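Side-chain contacts in type III effector XopAI (Xanthomonas citri, PDB 6K93), which adopts a mono-ADP-ribosyltransferase fold whose domain probably binds arginine-containing peptides, consistent with a role as a bacterial effector delivered into plant cells: residues E212-Q217 with S275-R280; K201-A206 with R244-A249; M147-Q152 with A170-T175. All blocks are in the same frame, centred on the assembly; numbering follows the deposited sequence.

Interaction 1 of 3, residues E212-Q217 with S275-R280; sequences EEYSYQ and SMFSER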
# COMPACT_ATOMS: atom_id res chain seq x y z
N GLU A 212 11.54 -10.10 8.76
CA GLU A 212 11.03 -9.55 10.01
C GLU A 212 11.87 -8.39 10.54
O GLU A 212 11.35 -7.55 11.28
CB GLU A 212 10.92 -10.66 11.06
CG GLU A 212 10.54 -10.23 12.47
CD GLU A 212 9.19 -9.55 12.58
OE1 GLU A 212 8.41 -9.48 11.61
OE2 GLU A 212 8.89 -9.07 13.70
N GLU A 213 13.13 -8.27 10.13
CA GLU A 213 13.90 -7.12 10.58
C GLU A 213 13.37 -5.80 10.02
O GLU A 213 13.74 -4.74 10.53
CB GLU A 213 15.38 -7.31 10.22
CG GLU A 213 15.63 -7.61 8.76
CD GLU A 213 15.87 -9.09 8.49
OE1 GLU A 213 15.13 -9.95 9.03
OE2 GLU A 213 16.80 -9.40 7.72
N TYR A 214 12.50 -5.84 9.01
CA TYR A 214 11.85 -4.64 8.50
C TYR A 214 10.61 -4.25 9.29
O TYR A 214 10.08 -3.16 9.07
CB TYR A 214 11.49 -4.81 7.00
CG TYR A 214 12.72 -4.69 6.14
CD1 TYR A 214 13.59 -5.76 6.00
CD2 TYR A 214 13.03 -3.50 5.49
CE1 TYR A 214 14.74 -5.65 5.22
CE2 TYR A 214 14.17 -3.38 4.73
CZ TYR A 214 15.02 -4.45 4.60
OH TYR A 214 16.16 -4.31 3.84
N SER A 215 10.16 -5.09 10.22
CA SER A 215 9.03 -4.71 11.07
C SER A 215 9.46 -3.64 12.06
O SER A 215 10.56 -3.69 12.61
CB SER A 215 8.51 -5.92 11.85
OG SER A 215 7.90 -6.86 10.99
N TYR A 216 8.56 -2.71 12.31
CA TYR A 216 8.76 -1.66 13.30
C TYR A 216 7.93 -1.95 14.53
O TYR A 216 6.71 -2.16 14.43
CB TYR A 216 8.37 -0.29 12.74
CG TYR A 216 8.73 0.81 13.72
CD1 TYR A 216 10.05 1.08 14.02
CD2 TYR A 216 7.74 1.53 14.36
CE1 TYR A 216 10.36 2.07 14.91
CE2 TYR A 216 8.05 2.53 15.26
CZ TYR A 216 9.37 2.78 15.53
OH TYR A 216 9.70 3.75 16.45
N GLN A 217 8.58 -1.97 15.70
CA GLN A 217 7.90 -2.11 16.97
C GLN A 217 7.97 -0.75 17.67
O GLN A 217 9.03 -0.33 18.12
CB GLN A 217 8.54 -3.19 17.84
CG GLN A 217 8.31 -4.56 17.28
CD GLN A 217 9.42 -4.96 16.36
OE1 GLN A 217 10.59 -4.69 16.63
NE2 GLN A 217 9.07 -5.59 15.25
N SER A 275 11.28 2.99 4.25
CA SER A 275 12.20 4.09 3.92
C SER A 275 13.31 3.65 2.96
O SER A 275 13.73 4.44 2.10
CB SER A 275 12.80 4.68 5.20
OG SER A 275 13.48 3.70 5.98
N MET A 276 13.77 2.41 3.06
CA MET A 276 14.79 1.90 2.15
C MET A 276 14.35 1.95 0.68
O MET A 276 15.20 2.02 -0.22
CB MET A 276 15.15 0.46 2.53
CG MET A 276 15.86 0.29 3.84
SD MET A 276 17.54 -0.26 3.52
CE MET A 276 17.25 -1.81 2.67
N PHE A 277 13.03 1.87 0.43
CA PHE A 277 12.49 1.75 -0.92
C PHE A 277 11.87 3.03 -1.42
O PHE A 277 11.61 3.16 -2.61
CB PHE A 277 11.47 0.61 -0.95
CG PHE A 277 11.96 -0.59 -0.23
CD1 PHE A 277 13.04 -1.29 -0.74
CD2 PHE A 277 11.41 -0.97 0.97
CE1 PHE A 277 13.54 -2.38 -0.06
CE2 PHE A 277 11.89 -2.06 1.65
CZ PHE A 277 12.97 -2.76 1.16
N SER A 278 11.68 4.00 -0.54
CA SER A 278 10.92 5.19 -0.85
C SER A 278 11.70 6.13 -1.75
O SER A 278 12.94 6.22 -1.72
CB SER A 278 10.57 5.91 0.45
OG SER A 278 9.81 7.06 0.21
N GLU A 279 10.94 6.89 -2.54
CA GLU A 279 11.47 8.00 -3.31
C GLU A 279 11.71 9.24 -2.48
O GLU A 279 12.30 10.19 -3.00
CB GLU A 279 10.51 8.36 -4.45
CG GLU A 279 10.48 7.29 -5.46
CD GLU A 279 10.18 7.79 -6.86
OE1 GLU A 279 9.81 8.97 -7.03
OE2 GLU A 279 10.31 6.95 -7.74
N ARG A 280 11.26 9.26 -1.23
CA ARG A 280 11.56 10.34 -0.30
C ARG A 280 12.42 9.74 0.82
O ARG A 280 11.90 9.34 1.86
CB ARG A 280 10.28 11.00 0.21
CG ARG A 280 9.77 12.04 -0.81
CD ARG A 280 8.50 12.74 -0.35
NE ARG A 280 7.47 11.77 -0.00
CZ ARG A 280 6.91 10.93 -0.86
NH1 ARG A 280 7.25 10.97 -2.14
NH2 ARG A 280 6.00 10.06 -0.45

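Interaction 2 of 3, residues K201-A206 with R244-A249; sequences KCIISA and RRFFAA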
# COMPACT_ATOMS: atom_id res chain seq x y z
N LYS A 201 -1.96 -6.05 -5.33
CA LYS A 201 -1.42 -7.39 -5.14
C LYS A 201 0.08 -7.34 -4.89
O LYS A 201 0.60 -8.08 -4.06
CB LYS A 201 -1.74 -8.25 -6.37
CG LYS A 201 -3.22 -8.45 -6.55
CD LYS A 201 -3.54 -9.19 -7.83
CE LYS A 201 -5.03 -9.22 -8.04
NZ LYS A 201 -5.39 -9.63 -9.44
N CYS A 202 0.79 -6.50 -5.62
CA CYS A 202 2.24 -6.44 -5.46
C CYS A 202 2.66 -5.70 -4.20
O CYS A 202 3.64 -6.09 -3.56
CB CYS A 202 2.86 -5.84 -6.71
SG CYS A 202 2.82 -7.03 -8.08
N ILE A 203 1.93 -4.67 -3.78
CA ILE A 203 2.26 -4.02 -2.51
C ILE A 203 2.02 -4.97 -1.35
O ILE A 203 2.85 -5.10 -0.45
CB ILE A 203 1.47 -2.72 -2.33
CG1 ILE A 203 1.80 -1.69 -3.41
CG2 ILE A 203 1.74 -2.14 -0.94
CD1 ILE A 203 0.89 -0.47 -3.39
N ILE A 204 0.87 -5.66 -1.34
CA ILE A 204 0.57 -6.58 -0.26
C ILE A 204 1.60 -7.69 -0.21
O ILE A 204 2.08 -8.06 0.86
CB ILE A 204 -0.85 -7.15 -0.41
CG1 ILE A 204 -1.87 -6.02 -0.27
CG2 ILE A 204 -1.12 -8.22 0.64
CD1 ILE A 204 -3.29 -6.43 -0.63
N SER A 205 1.95 -8.24 -1.37
CA SER A 205 2.98 -9.27 -1.46
C SER A 205 4.29 -8.77 -0.89
O SER A 205 4.95 -9.49 -0.13
CB SER A 205 3.13 -9.68 -2.92
OG SER A 205 4.01 -10.78 -3.04
N ALA A 206 4.69 -7.55 -1.25
CA ALA A 206 5.94 -7.00 -0.73
C ALA A 206 5.90 -6.89 0.79
O ALA A 206 6.87 -7.23 1.47
CB ALA A 206 6.19 -5.63 -1.33
N ARG A 244 -9.22 -2.00 5.70
CA ARG A 244 -9.20 -2.40 4.29
C ARG A 244 -8.33 -1.49 3.45
O ARG A 244 -8.20 -1.71 2.23
CB ARG A 244 -10.63 -2.47 3.75
CG ARG A 244 -11.48 -3.45 4.57
CD ARG A 244 -12.87 -3.72 4.03
NE ARG A 244 -12.90 -4.02 2.62
CZ ARG A 244 -13.77 -4.84 2.04
NH1 ARG A 244 -14.68 -5.47 2.77
NH2 ARG A 244 -13.72 -5.03 0.73
N ARG A 245 -7.73 -0.47 4.06
CA ARG A 245 -6.84 0.46 3.38
C ARG A 245 -5.39 0.04 3.51
O ARG A 245 -5.00 -0.71 4.42
CB ARG A 245 -7.01 1.89 3.93
CG ARG A 245 -8.46 2.36 3.82
CD ARG A 245 -8.57 3.94 3.67
NE ARG A 245 -7.81 4.54 4.66
CZ ARG A 245 -7.03 5.64 4.65
NH1 ARG A 245 -6.87 6.51 3.63
NH2 ARG A 245 -6.40 5.90 5.75
N PHE A 246 -4.57 0.54 2.58
CA PHE A 246 -3.14 0.69 2.78
C PHE A 246 -2.95 1.87 3.72
O PHE A 246 -3.10 3.03 3.33
CB PHE A 246 -2.41 0.90 1.46
CG PHE A 246 -2.45 -0.30 0.59
CD1 PHE A 246 -3.53 -0.51 -0.23
CD2 PHE A 246 -1.43 -1.23 0.61
CE1 PHE A 246 -3.60 -1.64 -1.02
CE2 PHE A 246 -1.51 -2.35 -0.17
CZ PHE A 246 -2.60 -2.55 -0.99
N PHE A 247 -2.63 1.58 4.97
CA PHE A 247 -2.58 2.60 6.01
C PHE A 247 -1.13 2.99 6.27
O PHE A 247 -0.30 2.14 6.65
CB PHE A 247 -3.19 2.08 7.30
CG PHE A 247 -3.23 3.09 8.42
CD1 PHE A 247 -3.96 4.27 8.29
CD2 PHE A 247 -2.56 2.84 9.60
CE1 PHE A 247 -4.01 5.18 9.34
CE2 PHE A 247 -2.61 3.76 10.63
CZ PHE A 247 -3.32 4.92 10.51
N ALA A 248 -0.80 4.24 6.00
CA ALA A 248 0.56 4.73 6.15
C ALA A 248 0.72 5.54 7.42
O ALA A 248 -0.19 6.22 7.89
CB ALA A 248 0.97 5.59 4.95
N ALA A 249 1.92 5.46 7.97
CA ALA A 249 2.30 6.18 9.17
C ALA A 249 3.77 6.53 9.10
O ALA A 249 4.49 6.11 8.22
CB ALA A 249 1.98 5.35 10.41

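Interaction 3 of 3, residues M147-Q152 with A170-T175; sequences MQRMAQ and ALQAWT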
# COMPACT_ATOMS: atom_id res chain seq x y z
N MET A 147 13.14 -1.06 -11.68
CA MET A 147 13.55 -2.46 -11.67
C MET A 147 15.05 -2.58 -11.44
O MET A 147 15.51 -3.45 -10.68
CB MET A 147 13.15 -3.13 -12.99
CG MET A 147 11.67 -3.38 -13.17
SD MET A 147 11.05 -4.73 -12.13
CE MET A 147 11.88 -6.12 -12.88
N GLN A 148 15.83 -1.77 -12.14
CA GLN A 148 17.28 -1.80 -11.94
C GLN A 148 17.65 -1.43 -10.51
O GLN A 148 18.49 -2.08 -9.89
CB GLN A 148 17.96 -0.85 -12.94
CG GLN A 148 19.48 -0.88 -12.91
CD GLN A 148 20.08 -2.24 -13.26
OE1 GLN A 148 19.46 -3.06 -13.92
NE2 GLN A 148 21.31 -2.47 -12.80
N ARG A 149 17.02 -0.39 -9.96
CA ARG A 149 17.32 0.03 -8.60
C ARG A 149 17.04 -1.10 -7.61
O ARG A 149 17.83 -1.34 -6.69
CB ARG A 149 16.51 1.28 -8.23
CG ARG A 149 16.58 1.68 -6.76
CD ARG A 149 15.78 2.94 -6.45
NE ARG A 149 16.02 3.40 -5.07
CZ ARG A 149 15.08 3.57 -4.16
NH1 ARG A 149 13.81 3.35 -4.45
NH2 ARG A 149 15.40 3.97 -2.93
N MET A 150 15.92 -1.80 -7.78
CA MET A 150 15.55 -2.82 -6.82
C MET A 150 16.34 -4.11 -7.03
O MET A 150 16.66 -4.79 -6.04
CB MET A 150 14.04 -3.07 -6.90
CG MET A 150 13.26 -1.86 -6.46
SD MET A 150 13.79 -1.27 -4.83
CE MET A 150 12.57 -0.02 -4.52
N ALA A 151 16.69 -4.48 -8.27
CA ALA A 151 17.61 -5.60 -8.44
C ALA A 151 18.94 -5.31 -7.77
O ALA A 151 19.52 -6.18 -7.12
CB ALA A 151 17.78 -5.88 -9.93
N GLN A 152 19.45 -4.08 -7.93
CA GLN A 152 20.69 -3.69 -7.27
C GLN A 152 20.52 -3.71 -5.76
O GLN A 152 21.42 -4.10 -5.02
CB GLN A 152 21.13 -2.31 -7.73
CG GLN A 152 22.55 -1.98 -7.33
CD GLN A 152 23.56 -2.92 -7.97
OE1 GLN A 152 23.58 -3.10 -9.19
NE2 GLN A 152 24.41 -3.52 -7.14
N ALA A 170 6.81 -2.04 -6.38
CA ALA A 170 5.51 -1.60 -5.89
C ALA A 170 5.64 -0.73 -4.65
O ALA A 170 4.88 0.23 -4.48
CB ALA A 170 4.60 -2.82 -5.62
N LEU A 171 6.57 -1.06 -3.74
CA LEU A 171 6.78 -0.23 -2.57
C LEU A 171 7.32 1.13 -2.96
O LEU A 171 6.86 2.15 -2.44
CB LEU A 171 7.71 -0.92 -1.57
CG LEU A 171 7.23 -2.23 -0.94
CD1 LEU A 171 8.31 -2.75 0.03
CD2 LEU A 171 5.91 -2.03 -0.23
N GLN A 172 8.26 1.18 -3.90
CA GLN A 172 8.71 2.48 -4.37
C GLN A 172 7.56 3.25 -5.02
O GLN A 172 7.37 4.44 -4.77
CB GLN A 172 9.89 2.34 -5.34
CG GLN A 172 10.42 3.70 -5.78
CD GLN A 172 11.63 3.60 -6.68
OE1 GLN A 172 12.32 2.60 -6.71
NE2 GLN A 172 11.90 4.68 -7.42
N ALA A 173 6.75 2.56 -5.85
CA ALA A 173 5.64 3.23 -6.52
C ALA A 173 4.63 3.76 -5.51
O ALA A 173 4.03 4.82 -5.72
CB ALA A 173 4.95 2.26 -7.49
N TRP A 174 4.43 3.03 -4.41
CA TRP A 174 3.53 3.50 -3.36
C TRP A 174 3.95 4.87 -2.86
O TRP A 174 3.10 5.70 -2.52
CB TRP A 174 3.49 2.49 -2.22
CG TRP A 174 2.89 3.10 -1.00
CD1 TRP A 174 3.58 3.67 0.06
CD2 TRP A 174 1.51 3.33 -0.73
NE1 TRP A 174 2.70 4.19 0.97
CE2 TRP A 174 1.43 4.00 0.50
CE3 TRP A 174 0.34 3.01 -1.41
CZ2 TRP A 174 0.23 4.35 1.06
CZ3 TRP A 174 -0.86 3.36 -0.84
CH2 TRP A 174 -0.93 4.01 0.38
N THR A 175 5.25 5.14 -2.79
CA THR A 175 5.73 6.41 -2.27
C THR A 175 5.73 7.53 -3.30
O THR A 175 6.19 8.64 -3.00
CB THR A 175 7.13 6.26 -1.66
OG1 THR A 175 8.13 6.02 -2.67
CG2 THR A 175 7.15 5.11 -0.65

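Interaction 1 of 3, residues E212-Q217 with S275-R280
Y214 is met by M276 and F277, two consecutive residues of one loop, and these three side chains make up the whole contact, which is apolar apart from the phenol oxygen. The methyl of M276 sits at the edge of the tyrosine ring, near its plane, with CE of M276 4.0 Å from CZ of Y214. The same CE is modelled 3.0 Å from OH of Y214, tighter than usual for a methyl and an oxygen, so the exact methyl position is doubtful. A methionine chain bent at both chi2 and chi3 (-61° at the latter) brings CE to the phenol end of the ring.

The second apolar part is aromatic. The ring planes of Y214 and F277 are 26° apart but their centroids 5.9 Å, so the rings barely overlap, CE2 of Y214 meeting CZ of F277 obliquely at 3.8 Å, without a true stack. Next door in sequence, CB of M276 lies over the centre of one face of the F277 ring, 4.0 Å above its plane, so this phenylalanine is packed by its own neighbour as well as by Y214.

No hydrogen bond crosses between the segments. OH of Y214 bonds instead to the carboxylate of E159. Within 212-217, OG of S215 is 2.7 Å from OE1 of E212, met from above the carboxylate plane, and also bonds to K272. In the other loop, OG of S278 accepts from N of R280 at 3.0 Å, an ST turn.

In the mono-ADP-ribosyltransferase fold, the contact joins the loop between helix 194-209 and strand 218-224 to the loop between strands 272-273 and 285-288. Through F277 it also reaches the helices, touching M150 and M153 of helix 136-156 and L168 and L171 of helix 165-174.

Interaction 2 of 3, residues K201-A206 with R244-A249
F246 overlaps two successive isoleucines of a helix, I203 and I204, through one side of its ring: CD2, CE2 and CZ do the touching. The tightest approach is to I203, whose CG2 methyl comes within 3.3 Å of CE2 of F246, close for two carbons. CB of I203 follows at 3.7 Å from the same CE2. CG1 of I204 shares CE2 of F246 with I203 and reaches on to CZ of F246 at 3.6 Å, while CD1 of I204 lies 4.0 Å from that CZ. The two isoleucines offer different branches although both have CG1 beside the backbone N. In I203 the CG2 methyl, opposite the backbone N, faces the phenylalanine, whereas in I204 the longer CG1-CD1 arm does so, set about at a right angle to the F246 side chain. Both approaches to the ring are oblique.

In the mono-ADP-ribosyltransferase fold of this protein, the contact bridges the helical part and the beta part of the domain: helix 194-209 supplies the isoleucines, and F246 stands just ahead of strand 247-250, one of the two outer strands of a three-stranded antiparallel sheet. All three side chains are buried, near the centre of the chain, and no hydrogen bond passes between the segments. The F246 backbone is hydrogen-bonded to that of Q183, and its carbonyl also accepts from NE2 of Q183. I203 additionally packs on A170 of helix 165-174 and L287 of strand 285-288, while F246 touches P290.

Interaction 3 of 3, residues M147-Q152 with A170-T175
Within segments 147-152 and 170-175, the CA atoms of M150 and Q172 come nearest, 9.0 Å apart, so side chains have to bridge the distance between the two helices. R149 does so with an extended chain, its CG opposite the backbone N (chi1 171°), and donates through NH1 to OE1 of Q172 at 2.8 Å. The amide oxygen lies in the guanidinium plane, at its edge. The guanidinium and amide planes stand nearly perpendicular, and NH1 comes in over the amide face, 82° out of the carbonyl plane and off the lone pairs, with a C=O...N angle of only 94°. M150 adds an apolar flank, its methyl CE 3.4 Å from OE1 and 3.7 Å from CB of Q172. Past the end of its helix, T175 turns back on Q172: OG1 of T175 is 2.7 Å from the Q172 carbonyl O, which also accepts from N of T175 at 3.0 Å.

This is helix-helix packing in the helical part of the ADP-ribosyltransferase domain, joined to loop 275-280 by polar bonds: R149 NH1 also donates to the carbonyl of F277, and Q172 NE2 to the carboxylate of E279. Linking a cation to an anion may polarise the neutral amide, and the off-lone-pair approach suggests a bond governed more by charge than by lone-pair direction.

How the interactions relate
Loop 275-280 ties interaction 1 to interaction 3, their centres 13 Å apart: NH1 of R280 is 2.7 Å from O of T175, a probable hydrogen bond, and O of F277 packs 3.3 Å from CB of Q172. Interactions 2 and 3 meet through packing of consecutive helices, CB of A206 lying 3.6 Å from CG of L171, and through CB of F246, 3.6 Å from CH2 of W174. Interactions 1 and 2 do not touch, with nearest atoms about 7 Å apart, although their segments alternate along the chain. Helix 165-174 touches both, F277 of interaction 1 and A206 of interaction 2 packing on the same L171. All three contacts fall within the ADP-ribosyltransferase family region.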